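Local atomic coordinates of putative dehydrogenase (Pseudomonas fluorescens, PDB entry 6UUG), a protein that acts as the monooxygenase component MsuC of a two-component, flavin-dependent methanesulfinate monooxygenase system in bacterial sulfur assimilation. Residues 109-112 with 113-117; 267-270 with 271-275; 381-384 with 385-389. All blocks are in the same frame, centred on the assembly; numbering follows the deposited sequence. Where two conformers were deposited one is given.

In the fold
All three contacts are local, each within one helix or at its end, so none closes a long loop; along the chain they follow in series, without nesting or crossing. Interaction 1 comes first, on helix 100-119 in the N-terminal part of the acyl-CoA dehydrogenase-like chain, packed against helix 122-135 and strand 139-142. Interaction 2 lies on the long helix 247-277, whose beginning touches interaction 1 and which further along, at Phe256 and Phe260, touches interaction 3, the C-terminal end of helix 378-386. Interactions 1 and 2 have centres about 34 Å apart; interactions 2 and 3, about 21 Å apart, each reach a different neighbouring subunit.

Interaction 1 of 3, residues 109-112 with 113-117; sequences HHLM and LATVR
The imidazoles of His109 and His110 both approach Leu113 CD1, which meets each ring obliquely. CD2 of His109 stands over the centre of one His110 face, 3.5 Å above its plane, while CD2 of His110 lies in plane at the edge of the His109 ring. His109 NE2 comes 3.7 Å from Leu113 CD1, and His110 ND1 is 4.1 Å from the same methyl. With CG anti to the backbone N (chi1 162°), the ring of His109 is carried toward Leu113, one turn on. The ring nitrogens are hydrogen-bonded to other parts of the chain: His109 NE2 to Leu70 O and ND1 to Trp139 N, His110 ND1 to Ser73 OG and, weakly, NE2 to Leu69 O. On another side of the helix Leu111 O takes two bonds, from Thr115 N at 2.9 Å and Thr115 OG1 at 2.8 Å, reaching it from opposite faces of the carbonyl plane. The hydroxyl sits beside its own backbone N, with chi1 -59°, and is also hydrogen-bonded to Arg248 NE of helix 247-277. In this buried stretch of helix 100-119, ring nitrogens and hydroxyl are thus satisfied, while the leucine methyl gives both imidazoles an apolar contact.

Interaction 2 of 3, residues 267-270 with 271-275; sequences AFEE and ARQYT
Regular i to i+4 bonds carry helix 247-277 through this contact, among them Arg272 N to Phe268 O at 2.9 Å, nearly straight at 171°. The aliphatic part of Arg272 lies over the Phe268 ring near its rim: CG makes a CH-pi contact over one face, 4.3 Å from the centroid, and CD comes 3.6 Å from Phe268 CE2. Bending at chi3 (83°) turns the guanidinium off this line to the Glu269 carboxylate. Arg272 NH1 there forms a salt bridge with Glu269 OE2 at 3.0 Å, though as hydrogen bonds its links to both carboxylate oxygens are weak. Gln273 NE2 grips OE2 more firmly, 2.8 Å away, with the oxygen in the amide plane. These are i to i+3 and i to i+4 pairings along a long helix of the helical C-terminal domain of the acyl-CoA dehydrogenase fold, with Glu269 receiving both donors. A leucine in place of Glu269 would probably leave Arg272 NH1 without its charge partner and set the Gln273 amide free to turn. Beyond the helix, Arg272 NH2 bonds to Leu404 O of a second subunit, where Ala403 also packs on Phe268. Glu270 extends to another side, its OE1 taking a hydrogen bond with His379 and a salt bridge with Arg378 at the start of helix 378-386.

Interaction 3 of 3, residues 381-384 with 385-389; sequences RNLR and TQTLH
Two threonines double the backbone bonds at the C-terminal end of helix 378-386. Arg381 O accepts Thr385 N at 3.1 Å and Thr385 OG1 at 2.8 Å; Leu383 O likewise takes Thr387 N at 3.1 Å and Thr387 OG1 at 2.9 Å. In each case the amide and the hydroxyl come from opposite faces of the carbonyl plane. A further side-chain bond joins Arg384 NH1 to Thr387 OG1 at 2.9 Å, with the hydroxyl tilted 26° from the guanidinium plane. With OG1 between backbone N and carbonyl carbon (chi1 52°), Thr387 donates to Leu383 O while accepting from NH1, which helps fix the end of the arginine. Among the van der Waals contacts, Leu388 CD2 lies over one guanidinium face, 3.5 Å from Arg384 NH1, and Leu383 CD1 meets Thr387 CG2 at 3.8 Å. Leu383 and Thr387 pack against Phe260 of helix 247-277, and Leu383 and Arg384 also against Leu355 of helix 333-360. Arg381, at the start of the segment, is bound to Ile211 O, Asp51 and Asp377, and Phe362 of a third subunit packs on Arg384, so two helices of its own chain and a neighbouring subunit border the helix end.

Interaction 1 of 3, residues 109-112 with 113-117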
loop_
_atom_site.group_PDB
_atom_site.type_symbol
_atom_site.label_atom_id
_atom_site.label_comp_id
_atom_site.label_asym_id
_atom_site.label_seq_id
_atom_site.Cartn_x
_atom_site.Cartn_y
_atom_site.Cartn_z
ATOM N N HIS A 109 -30.887 10.762 -13.702
ATOM C CA HIS A 109 -32.313 10.851 -14.010
ATOM C C HIS A 109 -33.159 10.366 -12.827
ATOM O O HIS A 109 -34.071 11.063 -12.366
ATOM C CB HIS A 109 -32.603 10.054 -15.291
ATOM C CG HIS A 109 -34.043 9.702 -15.476
ATOM N ND1 HIS A 109 -34.941 10.546 -16.094
ATOM C CD2 HIS A 109 -34.746 8.602 -15.112
ATOM C CE1 HIS A 109 -36.136 9.977 -16.107
ATOM N NE2 HIS A 109 -36.046 8.801 -15.511
ATOM N N HIS A 110 -32.841 9.189 -12.280
ATOM C CA HIS A 110 -33.673 8.702 -11.176
ATOM C C HIS A 110 -33.435 9.499 -9.897
ATOM O O HIS A 110 -34.339 9.608 -9.055
ATOM C CB HIS A 110 -33.443 7.200 -10.975
ATOM C CG HIS A 110 -33.986 6.380 -12.105
ATOM N ND1 HIS A 110 -35.338 6.203 -12.296
ATOM C CD2 HIS A 110 -33.374 5.757 -13.141
ATOM C CE1 HIS A 110 -35.538 5.480 -13.383
ATOM N NE2 HIS A 110 -34.363 5.202 -13.920
ATOM N N LEU A 111 -32.234 10.062 -9.733
ATOM C CA LEU A 111 -31.997 10.986 -8.625
ATOM C C LEU A 111 -32.858 12.243 -8.746
ATOM O O LEU A 111 -33.347 12.763 -7.735
ATOM C CB LEU A 111 -30.511 11.364 -8.554
ATOM C CG LEU A 111 -30.129 12.401 -7.495
ATOM C CD1 LEU A 111 -30.326 11.863 -6.096
ATOM C CD2 LEU A 111 -28.663 12.831 -7.683
ATOM N N MET A 112 -33.048 12.756 -9.968
ATOM C CA MET A 112 -33.913 13.926 -10.137
ATOM C C MET A 112 -35.354 13.601 -9.757
ATOM O O MET A 112 -36.030 14.406 -9.104
ATOM C CB MET A 112 -33.860 14.440 -11.576
ATOM C CG MET A 112 -32.478 14.887 -12.064
ATOM S SD MET A 112 -31.603 15.995 -10.940
ATOM C CE MET A 112 -30.188 14.986 -10.477
ATOM N N LEU A 113 -35.833 12.413 -10.138
ATOM C CA LEU A 113 -37.166 11.992 -9.716
ATOM C C LEU A 113 -37.251 11.863 -8.200
ATOM O O LEU A 113 -38.248 12.263 -7.590
ATOM C CB LEU A 113 -37.530 10.674 -10.397
ATOM C CG LEU A 113 -37.780 10.726 -11.901
ATOM C CD1 LEU A 113 -38.059 9.317 -12.402
ATOM C CD2 LEU A 113 -38.982 11.646 -12.180
ATOM N N ALA A 114 -36.205 11.321 -7.569
ATOM C CA ALA A 114 -36.186 11.245 -6.113
ATOM C C ALA A 114 -36.239 12.626 -5.484
ATOM O O ALA A 114 -36.827 12.798 -4.408
ATOM C CB ALA A 114 -34.932 10.511 -5.629
ATOM N N THR A 115 -35.624 13.610 -6.142
ATOM C CA THR A 115 -35.582 14.975 -5.627
ATOM C C THR A 115 -36.982 15.580 -5.533
ATOM O O THR A 115 -37.346 16.157 -4.503
ATOM C CB THR A 115 -34.687 15.835 -6.521
ATOM O OG1 THR A 115 -33.364 15.279 -6.554
ATOM C CG2 THR A 115 -34.596 17.247 -5.978
ATOM N N VAL A 116 -37.776 15.488 -6.608
ATOM C CA VAL A 116 -39.135 16.021 -6.519
ATOM C C VAL A 116 -39.960 15.194 -5.537
ATOM O O VAL A 116 -40.784 15.736 -4.784
ATOM C CB VAL A 116 -39.804 16.118 -7.913
ATOM C CG1 VAL A 116 -39.048 17.069 -8.812
ATOM C CG2 VAL A 116 -39.964 14.769 -8.584
ATOM N N ARG A 117 -39.718 13.880 -5.485
ATOM C CA ARG A 117 -40.480 13.025 -4.578
ATOM C C ARG A 117 -40.238 13.407 -3.124
ATOM O O ARG A 117 -41.173 13.437 -2.317
ATOM C CB ARG A 117 -40.109 11.557 -4.809
ATOM C CG ARG A 117 -40.638 10.583 -3.737
ATOM C CD ARG A 117 -42.156 10.481 -3.799
ATOM N NE ARG A 117 -42.711 9.631 -2.742
ATOM C CZ ARG A 117 -42.984 10.034 -1.500
ATOM N NH1 ARG A 117 -42.747 11.282 -1.113
ATOM N NH2 ARG A 117 -43.500 9.176 -0.630
#

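Interaction 2 of 3, residues 267-270 with 271-275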
loop_
_atom_site.group_PDB
_atom_site.type_symbol
_atom_site.label_atom_id
_atom_site.label_comp_id
_atom_site.label_asym_id
_atom_site.label_seq_id
_atom_site.Cartn_x
_atom_site.Cartn_y
_atom_site.Cartn_z
ATOM N N ALA A 267 -13.987 -3.284 -16.013
ATOM C CA ALA A 267 -12.548 -3.320 -16.259
ATOM C C ALA A 267 -11.988 -4.709 -15.999
ATOM O O ALA A 267 -11.201 -5.241 -16.794
ATOM C CB ALA A 267 -11.841 -2.289 -15.374
ATOM N N PHE A 268 -12.382 -5.310 -14.871
ATOM C CA PHE A 268 -11.936 -6.652 -14.531
ATOM C C PHE A 268 -12.330 -7.651 -15.612
ATOM O O PHE A 268 -11.508 -8.463 -16.047
ATOM C CB PHE A 268 -12.540 -7.058 -13.182
ATOM C CG PHE A 268 -12.378 -8.512 -12.841
ATOM C CD1 PHE A 268 -11.245 -8.962 -12.177
ATOM C CD2 PHE A 268 -13.396 -9.422 -13.122
ATOM C CE1 PHE A 268 -11.096 -10.318 -11.836
ATOM C CE2 PHE A 268 -13.264 -10.772 -12.777
ATOM C CZ PHE A 268 -12.110 -11.218 -12.138
ATOM N N GLU A 269 -13.591 -7.612 -16.046
ATOM C CA GLU A 269 -14.022 -8.578 -17.055
ATOM C C GLU A 269 -13.299 -8.354 -18.378
ATOM O O GLU A 269 -12.941 -9.317 -19.066
ATOM C CB GLU A 269 -15.533 -8.520 -17.240
ATOM C CG GLU A 269 -16.064 -9.584 -18.214
ATOM C CD GLU A 269 -15.610 -11.010 -17.881
ATOM O OE1 GLU A 269 -15.455 -11.361 -16.688
ATOM O OE2 GLU A 269 -15.413 -11.792 -18.832
ATOM N N GLU A 270 -13.064 -7.098 -18.755
ATOM C CA GLU A 270 -12.356 -6.853 -20.009
ATOM C C GLU A 270 -10.918 -7.353 -19.923
ATOM O O GLU A 270 -10.391 -7.918 -20.889
ATOM C CB GLU A 270 -12.404 -5.363 -20.365
ATOM C CG GLU A 270 -11.837 -5.045 -21.754
ATOM C CD GLU A 270 -12.199 -3.648 -22.262
ATOM O OE1 GLU A 270 -12.560 -2.782 -21.449
ATOM O OE2 GLU A 270 -12.118 -3.420 -23.486
ATOM N N ALA A 271 -10.275 -7.169 -18.766
ATOM C CA ALA A 271 -8.919 -7.665 -18.566
ATOM C C ALA A 271 -8.877 -9.187 -18.641
ATOM O O ALA A 271 -7.984 -9.763 -19.275
ATOM C CB ALA A 271 -8.374 -7.171 -17.222
ATOM N N ARG A 272 -9.826 -9.851 -17.971
ATOM C CA ARG A 272 -9.956 -11.300 -18.061
ATOM C C ARG A 272 -9.948 -11.760 -19.510
ATOM O O ARG A 272 -9.196 -12.663 -19.889
ATOM C CB ARG A 272 -11.271 -11.752 -17.413
ATOM C CG ARG A 272 -11.221 -12.157 -15.970
ATOM C CD ARG A 272 -12.528 -12.899 -15.616
ATOM N NE ARG A 272 -12.478 -14.310 -15.990
ATOM C CZ ARG A 272 -13.229 -14.885 -16.928
ATOM N NH1 ARG A 272 -14.128 -14.181 -17.607
ATOM N NH2 ARG A 272 -13.084 -16.182 -17.180
ATOM N N GLN A 273 -10.823 -11.178 -20.326
ATOM C CA GLN A 273 -10.911 -11.614 -21.715
ATOM C C GLN A 273 -9.581 -11.409 -22.419
ATOM O O GLN A 273 -9.129 -12.276 -23.173
ATOM C CB GLN A 273 -12.035 -10.864 -22.440
ATOM C CG GLN A 273 -13.432 -11.160 -21.917
ATOM C CD GLN A 273 -13.801 -12.623 -22.057
ATOM O OE1 GLN A 273 -13.424 -13.275 -23.033
ATOM N NE2 GLN A 273 -14.532 -13.153 -21.077
ATOM N N TYR A 274 -8.909 -10.284 -22.143
ATOM C CA TYR A 274 -7.652 -9.998 -22.825
ATOM C C TYR A 274 -6.549 -10.942 -22.363
ATOM O O TYR A 274 -5.801 -11.478 -23.189
ATOM C CB TYR A 274 -7.263 -8.534 -22.603
ATOM C CG TYR A 274 -6.238 -8.049 -23.595
ATOM C CD1 TYR A 274 -4.883 -8.278 -23.385
ATOM C CD2 TYR A 274 -6.620 -7.383 -24.754
ATOM C CE1 TYR A 274 -3.931 -7.852 -24.294
ATOM C CE2 TYR A 274 -5.668 -6.945 -25.674
ATOM C CZ TYR A 274 -4.325 -7.186 -25.433
ATOM O OH TYR A 274 -3.365 -6.772 -26.331
ATOM N N THR A 275 -6.445 -11.175 -21.044
ATOM C CA THR A 275 -5.453 -12.098 -20.508
ATOM C C THR A 275 -5.578 -13.475 -21.142
ATOM O O THR A 275 -4.569 -14.098 -21.503
ATOM C CB THR A 275 -5.595 -12.199 -18.983
ATOM O OG1 THR A 275 -5.306 -10.911 -18.411
ATOM C CG2 THR A 275 -4.615 -13.230 -18.410
#

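Interaction 3 of 3, residues 381-384 with 385-389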
loop_
_atom_site.group_PDB
_atom_site.type_symbol
_atom_site.label_atom_id
_atom_site.label_comp_id
_atom_site.label_asym_id
_atom_site.label_seq_id
_atom_site.Cartn_x
_atom_site.Cartn_y
_atom_site.Cartn_z
ATOM N N ARG A 381 -9.703 6.263 -16.427
ATOM C CA ARG A 381 -9.977 7.697 -16.589
ATOM C C ARG A 381 -11.352 8.074 -16.054
ATOM O O ARG A 381 -11.524 9.136 -15.438
ATOM C CB ARG A 381 -9.889 8.105 -18.060
ATOM C CG ARG A 381 -8.486 8.200 -18.587
ATOM C CD ARG A 381 -8.512 8.795 -19.989
ATOM N NE ARG A 381 -8.854 7.810 -21.010
ATOM C CZ ARG A 381 -10.023 7.726 -21.644
ATOM N NH1 ARG A 381 -11.020 8.565 -21.371
ATOM N NH2 ARG A 381 -10.192 6.791 -22.571
ATOM N N ASN A 382 -12.352 7.240 -16.331
ATOM C CA ASN A 382 -13.701 7.517 -15.847
ATOM C C ASN A 382 -13.741 7.511 -14.326
ATOM O O ASN A 382 -14.328 8.401 -13.698
ATOM C CB ASN A 382 -14.671 6.474 -16.414
ATOM C CG ASN A 382 -14.921 6.658 -17.900
ATOM O OD1 ASN A 382 -14.703 7.740 -18.441
ATOM N ND2 ASN A 382 -15.390 5.601 -18.562
ATOM N N LEU A 383 -13.141 6.498 -13.715
ATOM C CA LEU A 383 -13.176 6.416 -12.263
ATOM C C LEU A 383 -12.299 7.490 -11.637
ATOM O O LEU A 383 -12.660 8.071 -10.614
ATOM C CB LEU A 383 -12.745 5.019 -11.814
ATOM C CG LEU A 383 -12.959 4.637 -10.358
ATOM C CD1 LEU A 383 -14.410 4.840 -9.967
ATOM C CD2 LEU A 383 -12.551 3.174 -10.177
ATOM N N ARG A 384 -11.147 7.788 -12.244
ATOM C CA ARG A 384 -10.307 8.855 -11.702
ATOM C C ARG A 384 -11.050 10.180 -11.656
ATOM O O ARG A 384 -10.904 10.946 -10.695
ATOM C CB ARG A 384 -9.027 9.016 -12.541
ATOM C CG ARG A 384 -8.111 10.200 -12.140
ATOM C CD ARG A 384 -7.376 9.950 -10.823
ATOM N NE ARG A 384 -8.291 10.056 -9.676
ATOM C CZ ARG A 384 -7.961 9.862 -8.406
ATOM N NH1 ARG A 384 -8.911 9.916 -7.456
ATOM N NH2 ARG A 384 -6.701 9.598 -8.067
ATOM N N THR A 385 -11.807 10.489 -12.711
ATOM C CA THR A 385 -12.537 11.752 -12.781
ATOM C C THR A 385 -13.634 11.805 -11.724
ATOM O O THR A 385 -13.796 12.808 -11.015
ATOM C CB THR A 385 -13.150 11.922 -14.182
ATOM O OG1 THR A 385 -12.123 11.862 -15.180
ATOM C CG2 THR A 385 -13.871 13.252 -14.289
ATOM N N GLN A 386 -14.401 10.734 -11.607
ATOM C CA GLN A 386 -15.600 10.793 -10.775
ATOM C C GLN A 386 -15.316 10.630 -9.287
ATOM O O GLN A 386 -16.179 10.963 -8.468
ATOM C CB GLN A 386 -16.596 9.731 -11.217
ATOM C CG GLN A 386 -17.455 10.161 -12.391
ATOM C CD GLN A 386 -18.072 11.563 -12.206
ATOM O OE1 GLN A 386 -18.021 12.402 -13.109
ATOM N NE2 GLN A 386 -18.644 11.813 -11.034
ATOM N N THR A 387 -14.147 10.121 -8.913
ATOM C CA THR A 387 -13.825 9.990 -7.497
ATOM C C THR A 387 -13.324 11.290 -6.877
ATOM O O THR A 387 -13.110 11.318 -5.662
ATOM C CB THR A 387 -12.775 8.897 -7.273
ATOM O OG1 THR A 387 -11.655 9.141 -8.127
ATOM C CG2 THR A 387 -13.329 7.507 -7.562
ATOM N N LEU A 388 -13.156 12.368 -7.662
ATOM C CA LEU A 388 -12.597 13.617 -7.153
ATOM C C LEU A 388 -13.634 14.636 -6.705
ATOM O O LEU A 388 -13.272 15.599 -6.016
ATOM C CB LEU A 388 -11.737 14.287 -8.221
ATOM C CG LEU A 388 -10.517 13.492 -8.667
ATOM C CD1 LEU A 388 -9.841 14.203 -9.845
ATOM C CD2 LEU A 388 -9.573 13.307 -7.493
ATOM N N HIS A 389 -14.890 14.468 -7.091
ATOM C CA HIS A 389 -15.854 15.515 -6.785
ATOM C C HIS A 389 -16.260 15.548 -5.319
ATOM O O HIS A 389 -16.821 16.551 -4.874
ATOM C CB HIS A 389 -17.065 15.367 -7.701
ATOM C CG HIS A 389 -16.760 15.682 -9.134
ATOM N ND1 HIS A 389 -16.926 16.940 -9.670
ATOM C CD2 HIS A 389 -16.264 14.910 -10.131
ATOM C CE1 HIS A 389 -16.562 16.926 -10.941
ATOM N NE2 HIS A 389 -16.160 15.705 -11.246
#